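Local coordinates for enoyl-CoA hydratase subunit I (Geobacillus kaustophilus, PDB 2PBP), which probably acts as a hydro-lyase of the enoyl-CoA hydratase/isomerase family, adding water reversibly across the double bond of enoyl-CoA thioesters, at residues A[36-41]-A[85-90]; A[60-65]-A[111-116]; A[157-160]-A[165-168]; A[212-217]-A[224-229]. All blocks are in the same frame, centred on the assembly; numbering follows the deposited sequence.

The four contacts illustrate how a crotonase-like subunit is built from a core and a helical extension. Contacts 1 and 2 interleave along the chain, their segments alternating, and they touch through packing between helices 86-92 and 109-115, with centres 14 Å apart. Contact 3 follows in sequence, and its strand 166-167 and strand 61-63 of contact 2 are the two outermost strands, within this chain, of one four-stranded sheet; these two contacts also have centres 14 Å apart but do not meet. Contact 4 comes last, between helices 202-217 and 220-234, with its centre 24 to 29 Å from the others. Contacts 1 and 2 thus join layers of the core, and contact 4 lies where helices meet the second subunit.

Contact 1. Residues A[36-41]-A[85-90]; sequences EIVAAV and FADWDR
Helix-on-helix packing at the border of the core sets Val38, on the long helix 31-46, against Asp87 and Arg90 of the short helix 86-92. Val38 carries the contact almost alone, one methyl for each of two partners. The backbones come closest at Val38 and Asp87, whose CA atoms are 6.7 Å apart, and about 140 Å² of surface is buried between residues 36-41 and 85-90. Val38 CG2 meets the helix backbone, 3.4 Å from Asp87 O, and lies beside the first side-chain carbon of that aspartate, 4.0 Å from Asp87 CB. The second methyl serves the other partner. With CG1 set opposite the backbone N (chi1 171°), it lies over one face of the Arg90 guanidinium, 3.6 Å from Arg90 NE. The arginine chain, bent at chi3 (66°), crosses the valine at about a right angle. Its charge is answered separately: Arg90 NH2 forms a salt bridge with Glu42, one turn further along the helix that bears Val38, and the valine methyl therefore backs an ion pair. With only an alanine here, a gap would probably open beside the Asp87 carbonyl, and the Arg90 guanidinium, without the methyl against its face, would be freer to turn. Around this pair the helices are layered. Asp87 also touches Val34 and Ala35 of helix 31-46, Trp88 touches Glu112 and Leu113 of helix 109-115, and Ile37, Ala40 and Val41 rest on strand 15-20 of the six-stranded sheet.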
loop_
_atom_site.group_PDB
_atom_site.type_symbol
_atom_site.label_atom_id
_atom_site.label_comp_id
_atom_site.label_asym_id
_atom_site.label_seq_id
_atom_site.Cartn_x
_atom_site.Cartn_y
_atom_site.Cartn_z
ATOM N N GLU A 36 9.713 -27.166 10.642
ATOM C CA GLU A 36 10.674 -26.584 11.576
ATOM C C GLU A 36 10.661 -25.061 11.483
ATOM O O GLU A 36 10.743 -24.366 12.498
ATOM C CB GLU A 36 12.082 -27.120 11.306
ATOM C CG GLU A 36 12.261 -28.575 11.727
ATOM C CD GLU A 36 13.693 -29.052 11.606
ATOM O OE1 GLU A 36 14.597 -28.355 12.113
ATOM O OE2 GLU A 36 13.917 -30.127 11.009
ATOM N N ILE A 37 10.552 -24.547 10.264
ATOM C CA ILE A 37 10.511 -23.106 10.054
ATOM C C ILE A 37 9.277 -22.534 10.746
ATOM O O ILE A 37 9.361 -21.523 11.438
ATOM C CB ILE A 37 10.469 -22.761 8.550
ATOM C CG1 ILE A 37 11.764 -23.229 7.876
ATOM C CG2 ILE A 37 10.265 -21.264 8.364
ATOM C CD1 ILE A 37 11.721 -23.262 6.350
ATOM N N VAL A 38 8.134 -23.191 10.568
ATOM C CA VAL A 38 6.888 -22.739 11.187
ATOM C C VAL A 38 7.009 -22.705 12.708
ATOM O O VAL A 38 6.596 -21.740 13.358
ATOM C CB VAL A 38 5.704 -23.660 10.808
ATOM C CG1 VAL A 38 4.476 -23.308 11.639
ATOM C CG2 VAL A 38 5.394 -23.516 9.331
ATOM N N ALA A 39 7.582 -23.763 13.271
ATOM C CA ALA A 39 7.751 -23.853 14.712
ATOM C C ALA A 39 8.654 -22.732 15.224
ATOM O O ALA A 39 8.340 -22.078 16.216
ATOM C CB ALA A 39 8.333 -25.209 15.083
ATOM N N ALA A 40 9.767 -22.507 14.536
ATOM C CA ALA A 40 10.710 -21.466 14.938
ATOM C C ALA A 40 10.100 -20.073 14.805
ATOM O O ALA A 40 10.256 -19.231 15.694
ATOM C CB ALA A 40 11.983 -21.560 14.102
ATOM N N VAL A 41 9.409 -19.828 13.695
ATOM C CA VAL A 41 8.790 -18.526 13.479
ATOM C C VAL A 41 7.679 -18.246 14.491
ATOM O O VAL A 41 7.583 -17.141 15.020
ATOM C CB VAL A 41 8.216 -18.405 12.049
ATOM C CG1 VAL A 41 7.447 -17.100 11.904
ATOM C CG2 VAL A 41 9.350 -18.454 11.033
ATOM N N PHE A 85 0.030 -27.782 3.031
ATOM C CA PHE A 85 0.010 -26.336 2.889
ATOM C C PHE A 85 -0.624 -25.598 4.057
ATOM O O PHE A 85 -0.630 -24.370 4.091
ATOM C CB PHE A 85 -0.629 -25.968 1.552
ATOM C CG PHE A 85 0.120 -26.529 0.380
ATOM C CD1 PHE A 85 1.433 -26.130 0.127
ATOM C CD2 PHE A 85 -0.448 -27.514 -0.419
ATOM C CE1 PHE A 85 2.171 -26.711 -0.905
ATOM C CE2 PHE A 85 0.278 -28.102 -1.452
ATOM C CZ PHE A 85 1.592 -27.701 -1.696
ATOM N N ALA A 86 -1.143 -26.349 5.026
ATOM C CA ALA A 86 -1.720 -25.725 6.213
ATOM C C ALA A 86 -0.565 -25.069 6.965
ATOM O O ALA A 86 -0.746 -24.054 7.637
ATOM C CB ALA A 86 -2.396 -26.766 7.089
ATOM N N ASP A 87 0.626 -25.654 6.851
ATOM C CA ASP A 87 1.805 -25.092 7.509
ATOM C C ASP A 87 2.149 -23.754 6.868
ATOM O O ASP A 87 2.603 -22.831 7.541
ATOM C CB ASP A 87 3.006 -26.037 7.397
ATOM C CG ASP A 87 3.090 -27.017 8.552
ATOM O OD1 ASP A 87 2.247 -26.930 9.472
ATOM O OD2 ASP A 87 4.004 -27.870 8.544
ATOM N N TRP A 88 1.936 -23.646 5.560
ATOM C CA TRP A 88 2.223 -22.395 4.879
ATOM C C TRP A 88 1.212 -21.335 5.300
ATOM O O TRP A 88 1.538 -20.150 5.374
ATOM C CB TRP A 88 2.202 -22.584 3.360
ATOM C CG TRP A 88 3.423 -23.283 2.843
ATOM C CD1 TRP A 88 3.613 -24.634 2.717
ATOM C CD2 TRP A 88 4.640 -22.665 2.404
ATOM N NE1 TRP A 88 4.872 -24.891 2.225
ATOM C CE2 TRP A 88 5.523 -23.703 2.024
ATOM C CE3 TRP A 88 5.070 -21.333 2.295
ATOM C CZ2 TRP A 88 6.814 -23.450 1.541
ATOM C CZ3 TRP A 88 6.355 -21.081 1.814
ATOM C CH2 TRP A 88 7.211 -22.138 1.443
ATOM N N ASP A 89 -0.014 -21.758 5.587
ATOM C CA ASP A 89 -1.033 -20.812 6.021
ATOM C C ASP A 89 -0.645 -20.240 7.382
ATOM O O ASP A 89 -0.932 -19.086 7.681
ATOM C CB ASP A 89 -2.406 -21.485 6.126
ATOM C CG ASP A 89 -2.940 -21.946 4.780
ATOM O OD1 ASP A 89 -2.637 -21.293 3.757
ATOM O OD2 ASP A 89 -3.679 -22.952 4.750
ATOM N N ARG A 90 0.003 -21.057 8.208
ATOM C CA ARG A 90 0.426 -20.605 9.530
ATOM C C ARG A 90 1.483 -19.516 9.386
ATOM O O ARG A 90 1.544 -18.589 10.192
ATOM C CB ARG A 90 0.967 -21.785 10.347
ATOM C CG ARG A 90 -0.132 -22.772 10.738
ATOM C CD ARG A 90 0.401 -24.069 11.316
ATOM N NE ARG A 90 1.075 -23.878 12.594
ATOM C CZ ARG A 90 1.311 -24.857 13.461
ATOM N NH1 ARG A 90 0.925 -26.096 13.186
ATOM N NH2 ARG A 90 1.927 -24.597 14.605
#

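Contact 2. Residues A[60-65]-A[111-116]; sequences RAFAAG and FELALS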
loop_
_atom_site.group_PDB
_atom_site.type_symbol
_atom_site.label_atom_id
_atom_site.label_comp_id
_atom_site.label_asym_id
_atom_site.label_seq_id
_atom_site.Cartn_x
_atom_site.Cartn_y
_atom_site.Cartn_z
ATOM N N ARG A 60 25.158 -21.064 -0.372
ATOM C CA ARG A 60 24.916 -20.235 -1.547
ATOM C C ARG A 60 23.447 -20.056 -1.921
ATOM O O ARG A 60 23.117 -19.204 -2.744
ATOM C CB ARG A 60 25.688 -20.784 -2.755
ATOM C CG ARG A 60 24.988 -21.889 -3.537
ATOM C CD ARG A 60 25.674 -22.080 -4.888
ATOM N NE ARG A 60 24.893 -22.888 -5.825
ATOM C CZ ARG A 60 24.790 -24.212 -5.777
ATOM N NH1 ARG A 60 25.420 -24.897 -4.834
ATOM N NH2 ARG A 60 24.059 -24.852 -6.681
ATOM N N ALA A 61 22.562 -20.848 -1.325
ATOM C CA ALA A 61 21.143 -20.730 -1.640
ATOM C C ALA A 61 20.314 -20.265 -0.453
ATOM O O ALA A 61 20.666 -20.513 0.703
ATOM C CB ALA A 61 20.608 -22.064 -2.139
ATOM N N PHE A 62 19.220 -19.570 -0.749
ATOM C CA PHE A 62 18.300 -19.119 0.285
ATOM C C PHE A 62 17.501 -20.380 0.587
ATOM O O PHE A 62 17.526 -20.894 1.705
ATOM C CB PHE A 62 17.379 -18.022 -0.259
ATOM C CG PHE A 62 16.266 -17.622 0.681
ATOM C CD1 PHE A 62 16.538 -16.950 1.869
ATOM C CD2 PHE A 62 14.938 -17.896 0.356
ATOM C CE1 PHE A 62 15.503 -16.550 2.720
ATOM C CE2 PHE A 62 13.896 -17.503 1.198
ATOM C CZ PHE A 62 14.180 -16.826 2.384
ATOM N N ALA A 63 16.816 -20.888 -0.435
ATOM C CA ALA A 63 16.024 -22.106 -0.297
ATOM C C ALA A 63 15.502 -22.605 -1.638
ATOM O O ALA A 63 15.007 -21.829 -2.452
ATOM C CB ALA A 63 14.852 -21.867 0.652
ATOM N N ALA A 64 15.634 -23.907 -1.866
ATOM C CA ALA A 64 15.134 -24.522 -3.088
ATOM C C ALA A 64 13.824 -25.198 -2.694
ATOM O O ALA A 64 13.458 -25.206 -1.520
ATOM C CB ALA A 64 16.129 -25.554 -3.614
ATOM N N GLY A 65 13.116 -25.760 -3.664
ATOM C CA GLY A 65 11.862 -26.417 -3.346
ATOM C C GLY A 65 12.077 -27.839 -2.873
ATOM O O GLY A 65 13.210 -28.323 -2.837
ATOM N N PHE A 111 10.970 -19.338 -3.235
ATOM C CA PHE A 111 10.425 -18.055 -3.664
ATOM C C PHE A 111 9.172 -17.794 -2.822
ATOM O O PHE A 111 8.941 -16.678 -2.359
ATOM C CB PHE A 111 10.071 -18.120 -5.158
ATOM C CG PHE A 111 9.820 -16.773 -5.808
ATOM C CD1 PHE A 111 9.852 -15.589 -5.076
ATOM C CD2 PHE A 111 9.537 -16.705 -7.171
ATOM C CE1 PHE A 111 9.603 -14.359 -5.691
ATOM C CE2 PHE A 111 9.286 -15.483 -7.796
ATOM C CZ PHE A 111 9.319 -14.305 -7.053
ATOM N N GLU A 112 8.370 -18.834 -2.613
ATOM C CA GLU A 112 7.150 -18.696 -1.823
ATOM C C GLU A 112 7.449 -18.323 -0.370
ATOM O O GLU A 112 6.671 -17.607 0.259
ATOM C CB GLU A 112 6.321 -19.985 -1.914
ATOM C CG GLU A 112 5.719 -20.162 -3.311
ATOM C CD GLU A 112 5.150 -21.544 -3.568
ATOM O OE1 GLU A 112 5.877 -22.538 -3.353
ATOM O OE2 GLU A 112 3.980 -21.632 -4.000
ATOM N N LEU A 113 8.578 -18.789 0.157
ATOM C CA LEU A 113 8.955 -18.452 1.527
ATOM C C LEU A 113 9.309 -16.963 1.598
ATOM O O LEU A 113 8.881 -16.256 2.512
ATOM C CB LEU A 113 10.150 -19.297 1.983
ATOM C CG LEU A 113 10.672 -19.033 3.400
ATOM C CD1 LEU A 113 9.574 -19.314 4.430
ATOM C CD2 LEU A 113 11.888 -19.915 3.666
ATOM N N ALA A 114 10.084 -16.483 0.630
ATOM C CA ALA A 114 10.459 -15.072 0.618
ATOM C C ALA A 114 9.214 -14.193 0.474
ATOM O O ALA A 114 9.082 -13.173 1.150
ATOM C CB ALA A 114 11.436 -14.788 -0.521
ATOM N N LEU A 115 8.297 -14.601 -0.400
ATOM C CA LEU A 115 7.074 -13.840 -0.626
ATOM C C LEU A 115 6.187 -13.794 0.621
ATOM O O LEU A 115 5.385 -12.874 0.784
ATOM C CB LEU A 115 6.297 -14.428 -1.812
ATOM C CG LEU A 115 6.961 -14.271 -3.188
ATOM C CD1 LEU A 115 6.216 -15.097 -4.220
ATOM C CD2 LEU A 115 6.983 -12.797 -3.592
ATOM N N SER A 116 6.339 -14.783 1.499
ATOM C CA SER A 116 5.557 -14.843 2.731
ATOM C C SER A 116 6.046 -13.812 3.751
ATOM O O SER A 116 5.358 -13.518 4.723
ATOM C CB SER A 116 5.625 -16.245 3.345
ATOM O OG SER A 116 5.052 -17.212 2.482
#
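The chain turns a corner at Phe62 (phi/psi -79°/-61°) as it faces helix 109-115, and the nearest CA atoms, those of Phe62 and Ala114, stay 8.8 Å apart. A long side chain has to span that distance. Phe62 does so with its ring set opposite the backbone N (chi1 172°), which carries CE2 to the helix. There Phe62 CE2 lies 4.0 Å from Leu113 CD2 and equally far from Ala114 CB, reaching two successive residues of one helical turn. The ring presents its edge to the helix backbone, with Ala114 N near the ring plane, while the leucine methyl comes in obliquely. The contact is buried and apolar. Strand 61-63 pairs with strand 105-107 through backbone bonds from Phe62 and Ala63, part of the spiral of beta-beta-alpha units of the crotonase fold; in relatives, the loop after such a strand and the start of such a helix supply the oxyanion-hole amides, and the same probably holds here. On the helix, Glu112 OE2 accepts hydrogen bonds from the backbone N atoms of Ala141 and Gly143. Ser116 OG donates to Glu112 O at 2.8 Å, tilted 25° from the carbonyl plane. Leu115 O accepts a hydrogen bond from Lys154 NZ of the second subunit.

Contact 3. Residues A[157-160]-A[165-168]; sequences LEWL and RMSA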
loop_
_atom_site.group_PDB
_atom_site.type_symbol
_atom_site.label_atom_id
_atom_site.label_comp_id
_atom_site.label_asym_id
_atom_site.label_seq_id
_atom_site.Cartn_x
_atom_site.Cartn_y
_atom_site.Cartn_z
ATOM N N LEU A 157 2.002 -14.730 -15.407
ATOM C CA LEU A 157 1.882 -15.930 -16.232
ATOM C C LEU A 157 3.149 -16.212 -17.028
ATOM O O LEU A 157 3.491 -17.367 -17.273
ATOM C CB LEU A 157 0.671 -15.821 -17.161
ATOM C CG LEU A 157 -0.672 -16.012 -16.443
ATOM C CD1 LEU A 157 -1.822 -15.731 -17.396
ATOM C CD2 LEU A 157 -0.753 -17.438 -15.892
ATOM N N GLU A 158 3.850 -15.155 -17.420
ATOM C CA GLU A 158 5.089 -15.313 -18.166
ATOM C C GLU A 158 6.064 -16.126 -17.305
ATOM O O GLU A 158 6.615 -17.137 -17.745
ATOM C CB GLU A 158 5.689 -13.937 -18.482
ATOM C CG GLU A 158 6.837 -13.957 -19.478
ATOM C CD GLU A 158 7.481 -12.591 -19.653
ATOM O OE1 GLU A 158 6.743 -11.598 -19.820
ATOM O OE2 GLU A 158 8.726 -12.509 -19.627
ATOM N N TRP A 159 6.258 -15.694 -16.064
ATOM C CA TRP A 159 7.176 -16.383 -15.168
ATOM C C TRP A 159 6.697 -17.759 -14.718
ATOM O O TRP A 159 7.485 -18.702 -14.646
ATOM C CB TRP A 159 7.462 -15.516 -13.939
ATOM C CG TRP A 159 8.119 -14.221 -14.293
ATOM C CD1 TRP A 159 7.522 -12.998 -14.402
ATOM C CD2 TRP A 159 9.493 -14.030 -14.636
ATOM N NE1 TRP A 159 8.442 -12.054 -14.794
ATOM C CE2 TRP A 159 9.660 -12.662 -14.944
ATOM C CE3 TRP A 159 10.602 -14.882 -14.716
ATOM C CZ2 TRP A 159 10.895 -12.124 -15.326
ATOM C CZ3 TRP A 159 11.833 -14.348 -15.096
ATOM C CH2 TRP A 159 11.966 -12.980 -15.396
ATOM N N LEU A 160 5.408 -17.870 -14.412
ATOM C CA LEU A 160 4.840 -19.131 -13.949
ATOM C C LEU A 160 4.784 -20.206 -15.034
ATOM O O LEU A 160 5.027 -21.379 -14.758
ATOM C CB LEU A 160 3.439 -18.886 -13.376
ATOM C CG LEU A 160 3.406 -18.016 -12.114
ATOM C CD1 LEU A 160 1.986 -17.546 -11.838
ATOM C CD2 LEU A 160 3.952 -18.816 -10.932
ATOM N N ARG A 165 14.129 -17.901 -14.403
ATOM C CA ARG A 165 14.582 -17.241 -13.187
ATOM C C ARG A 165 14.618 -15.726 -13.318
ATOM O O ARG A 165 15.068 -15.178 -14.325
ATOM C CB ARG A 165 15.967 -17.743 -12.792
ATOM C CG ARG A 165 15.995 -19.183 -12.344
ATOM C CD ARG A 165 17.400 -19.571 -11.956
ATOM N NE ARG A 165 17.510 -20.985 -11.624
ATOM C CZ ARG A 165 18.653 -21.582 -11.308
ATOM N NH1 ARG A 165 19.779 -20.881 -11.281
ATOM N NH2 ARG A 165 18.671 -22.876 -11.028
ATOM N N MET A 166 14.150 -15.062 -12.269
ATOM C CA MET A 166 14.099 -13.611 -12.207
ATOM C C MET A 166 15.301 -13.114 -11.400
ATOM O O MET A 166 15.572 -13.614 -10.308
ATOM C CB MET A 166 12.787 -13.201 -11.531
ATOM C CG MET A 166 12.494 -11.723 -11.494
ATOM S SD MET A 166 11.057 -11.438 -10.447
ATOM C CE MET A 166 9.722 -11.996 -11.509
ATOM N N SER A 167 16.035 -12.144 -11.939
ATOM C CA SER A 167 17.194 -11.616 -11.223
ATOM C C SER A 167 16.717 -10.726 -10.079
ATOM O O SER A 167 15.577 -10.266 -10.073
ATOM C CB SER A 167 18.082 -10.796 -12.163
ATOM O OG SER A 167 17.395 -9.649 -12.623
ATOM N N ALA A 168 17.595 -10.482 -9.113
ATOM C CA ALA A 168 17.245 -9.636 -7.982
ATOM C C ALA A 168 16.866 -8.240 -8.468
ATOM O O ALA A 168 15.929 -7.630 -7.957
ATOM C CB ALA A 168 18.413 -9.554 -7.007
#
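A methionine methyl sits almost squarely on an indole here: Met166 CE lies 3.5 Å from the centroid of the five-membered ring of Trp159, only 11° off the ring normal. This is a CH-pi contact in which the methyl bears on the pyrrole part. The sulfur adds a more distant Met-aromatic contact, with Met166 SD 5.0 Å from the centroid of the six-membered ring of Trp159 and above its face. The methionine side chain starts out opposite the backbone N (chi1 -174°), then bends at chi3 (-75°), swinging CE over the pyrrole while Met166 CB stays beside the benzo end, 3.9 Å from Trp159 CZ3. The indole also uses its rim: Trp159 CZ3 is 3.4 Å from Arg165 O, which lies near the ring plane. A leucine in place of the tryptophan takes away the indole face and edge, so that the Met166 methyl would probably be freer to turn and a gap open beside the Arg165 carbonyl. Trp159 belongs to helix 153-162 and also touches Ile151 of helix 143-151 and Glu170 of helix 168-173. Met166, on edge strand 166-167, pairs through its backbone with Phe128 of strand 127-129 and packs on Ala171 of helix 168-173.

Contact 4. Residues A[212-217]-A[224-229]; sequences VQKAVD and MQFERK
The carbonyl oxygen of Lys214, the residue that lies across Phe226, accepts a hydrogen bond from the backbone N of Asp217 at 3.0 Å, an i to i+3 bond close to the turn that separates two consecutive helices. These are helices 202-217 and 220-234 of the helical C-terminal region of the crotonase fold, packed here through one residue from each. The join is modest, burying 98 Å² at the surface. Lys214 uses its aliphatic part: bent at chi2 (-55°), the chain runs obliquely across one face of the Phe226 ring. Its CE gives a CH-pi contact, 4.0 Å from the ring centroid and 20° off the normal. The ammonium end is less engaged, since Lys214 NZ lies 5.2 Å from the Phe226 ring centroid, a long distance that allows at most a weak cation-pi attraction. Both helices also meet the second subunit: Ala215 O is hydrogen-bonded to Lys149, Arg228 forms a salt bridge with Asp89, and Glu227 is hydrogen-bonded to Thr144, these partners all of that neighbouring chain. Along the ring, the lysine touches at two points two carbons apart: Lys214 CG is 3.7 Å from Phe226 CD2, and Lys214 CE is 3.7 Å from Phe226 CZ.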
loop_
_atom_site.group_PDB
_atom_site.type_symbol
_atom_site.label_atom_id
_atom_site.label_comp_id
_atom_site.label_asym_id
_atom_site.label_seq_id
_atom_site.Cartn_x
_atom_site.Cartn_y
_atom_site.Cartn_z
ATOM N N VAL A 212 -2.492 -3.584 6.313
ATOM C CA VAL A 212 -1.983 -3.802 4.968
ATOM C C VAL A 212 -2.423 -5.165 4.438
ATOM O O VAL A 212 -2.719 -5.309 3.253
ATOM C CB VAL A 212 -0.439 -3.699 4.931
ATOM C CG1 VAL A 212 0.090 -4.154 3.577
ATOM C CG2 VAL A 212 -0.022 -2.263 5.197
ATOM N N GLN A 213 -2.478 -6.162 5.318
ATOM C CA GLN A 213 -2.896 -7.500 4.912
ATOM C C GLN A 213 -4.331 -7.435 4.382
ATOM O O GLN A 213 -4.667 -8.092 3.399
ATOM C CB GLN A 213 -2.843 -8.481 6.091
ATOM C CG GLN A 213 -1.544 -8.500 6.899
ATOM C CD GLN A 213 -0.294 -8.709 6.058
ATOM O OE1 GLN A 213 0.282 -7.754 5.528
ATOM N NE2 GLN A 213 0.132 -9.963 5.933
ATOM N N LYS A 214 -5.172 -6.639 5.036
ATOM C CA LYS A 214 -6.562 -6.495 4.614
ATOM C C LYS A 214 -6.645 -5.707 3.304
ATOM O O LYS A 214 -7.479 -5.999 2.449
ATOM C CB LYS A 214 -7.383 -5.773 5.691
ATOM C CG LYS A 214 -7.211 -6.318 7.111
ATOM C CD LYS A 214 -7.501 -7.809 7.195
ATOM C CE LYS A 214 -7.391 -8.315 8.630
ATOM N NZ LYS A 214 -7.467 -9.801 8.697
ATOM N N ALA A 215 -5.770 -4.714 3.150
ATOM C CA ALA A 215 -5.751 -3.878 1.949
ATOM C C ALA A 215 -5.527 -4.691 0.683
ATOM O O ALA A 215 -5.990 -4.321 -0.395
ATOM C CB ALA A 215 -4.672 -2.808 2.074
ATOM N N VAL A 216 -4.803 -5.796 0.816
ATOM C CA VAL A 216 -4.520 -6.663 -0.321
ATOM C C VAL A 216 -5.766 -7.424 -0.782
ATOM O O VAL A 216 -5.920 -7.703 -1.972
ATOM C CB VAL A 216 -3.411 -7.692 0.031
ATOM C CG1 VAL A 216 -3.236 -8.689 -1.102
ATOM C CG2 VAL A 216 -2.094 -6.969 0.297
ATOM N N ASP A 217 -6.656 -7.741 0.154
ATOM C CA ASP A 217 -7.864 -8.505 -0.163
ATOM C C ASP A 217 -9.183 -7.722 -0.110
ATOM O O ASP A 217 -10.000 -7.793 -1.032
ATOM C CB ASP A 217 -7.972 -9.707 0.787
ATOM C CG ASP A 217 -6.703 -10.549 0.823
ATOM O OD1 ASP A 217 -6.140 -10.829 -0.254
ATOM O OD2 ASP A 217 -6.276 -10.943 1.932
ATOM N N MET A 224 -10.873 0.171 5.161
ATOM C CA MET A 224 -10.759 1.383 5.963
ATOM C C MET A 224 -11.520 1.223 7.281
ATOM O O MET A 224 -11.126 1.783 8.304
ATOM C CB MET A 224 -11.279 2.587 5.166
ATOM C CG MET A 224 -10.302 3.023 4.067
ATOM S SD MET A 224 -10.905 4.345 2.996
ATOM C CE MET A 224 -10.955 5.697 4.158
ATOM N N GLN A 225 -12.605 0.453 7.252
ATOM C CA GLN A 225 -13.392 0.194 8.458
ATOM C C GLN A 225 -12.523 -0.538 9.477
ATOM O O GLN A 225 -12.579 -0.261 10.675
ATOM C CB GLN A 225 -14.614 -0.671 8.127
ATOM C CG GLN A 225 -15.793 0.094 7.559
ATOM C CD GLN A 225 -16.516 0.894 8.627
ATOM O OE1 GLN A 225 -17.149 0.328 9.528
ATOM N NE2 GLN A 225 -16.419 2.213 8.539
ATOM N N PHE A 226 -11.723 -1.483 8.989
ATOM C CA PHE A 226 -10.840 -2.259 9.856
ATOM C C PHE A 226 -9.675 -1.378 10.300
ATOM O O PHE A 226 -9.304 -1.354 11.471
ATOM C CB PHE A 226 -10.304 -3.480 9.100
ATOM C CG PHE A 226 -9.453 -4.391 9.943
ATOM C CD1 PHE A 226 -10.025 -5.448 10.648
ATOM C CD2 PHE A 226 -8.083 -4.181 10.046
ATOM C CE1 PHE A 226 -9.237 -6.284 11.449
ATOM C CE2 PHE A 226 -7.289 -5.007 10.843
ATOM C CZ PHE A 226 -7.867 -6.059 11.545
ATOM N N GLU A 227 -9.103 -0.657 9.344
ATOM C CA GLU A 227 -7.975 0.229 9.602
ATOM C C GLU A 227 -8.215 1.172 10.785
ATOM O O GLU A 227 -7.385 1.263 11.695
ATOM C CB GLU A 227 -7.688 1.044 8.343
ATOM C CG GLU A 227 -6.528 2.015 8.452
ATOM C CD GLU A 227 -6.531 2.995 7.298
ATOM O OE1 GLU A 227 -7.521 3.744 7.184
ATOM O OE2 GLU A 227 -5.562 3.016 6.506
ATOM N N ARG A 228 -9.348 1.867 10.779
ATOM C CA ARG A 228 -9.646 2.810 11.854
ATOM C C ARG A 228 -9.822 2.155 13.224
ATOM O O ARG A 228 -9.590 2.799 14.250
ATOM C CB ARG A 228 -10.873 3.664 11.497
ATOM C CG ARG A 228 -12.185 2.913 11.364
ATOM C CD ARG A 228 -13.233 3.777 10.668
ATOM N NE ARG A 228 -12.814 4.132 9.314
ATOM C CZ ARG A 228 -13.582 4.746 8.418
ATOM N NH1 ARG A 228 -14.831 5.085 8.723
ATOM N NH2 ARG A 228 -13.097 5.027 7.214
ATOM N N LYS A 229 -10.232 0.887 13.254
ATOM C CA LYS A 229 -10.382 0.191 14.529
ATOM C C LYS A 229 -8.993 0.029 15.145
ATOM O O LYS A 229 -8.814 0.196 16.354
ATOM C CB LYS A 229 -11.041 -1.182 14.337
ATOM C CG LYS A 229 -12.536 -1.113 14.060
ATOM C CD LYS A 229 -13.291 -0.555 15.264
ATOM C CE LYS A 229 -14.767 -0.363 14.956
ATOM N NZ LYS A 229 -15.550 -0.035 16.172
#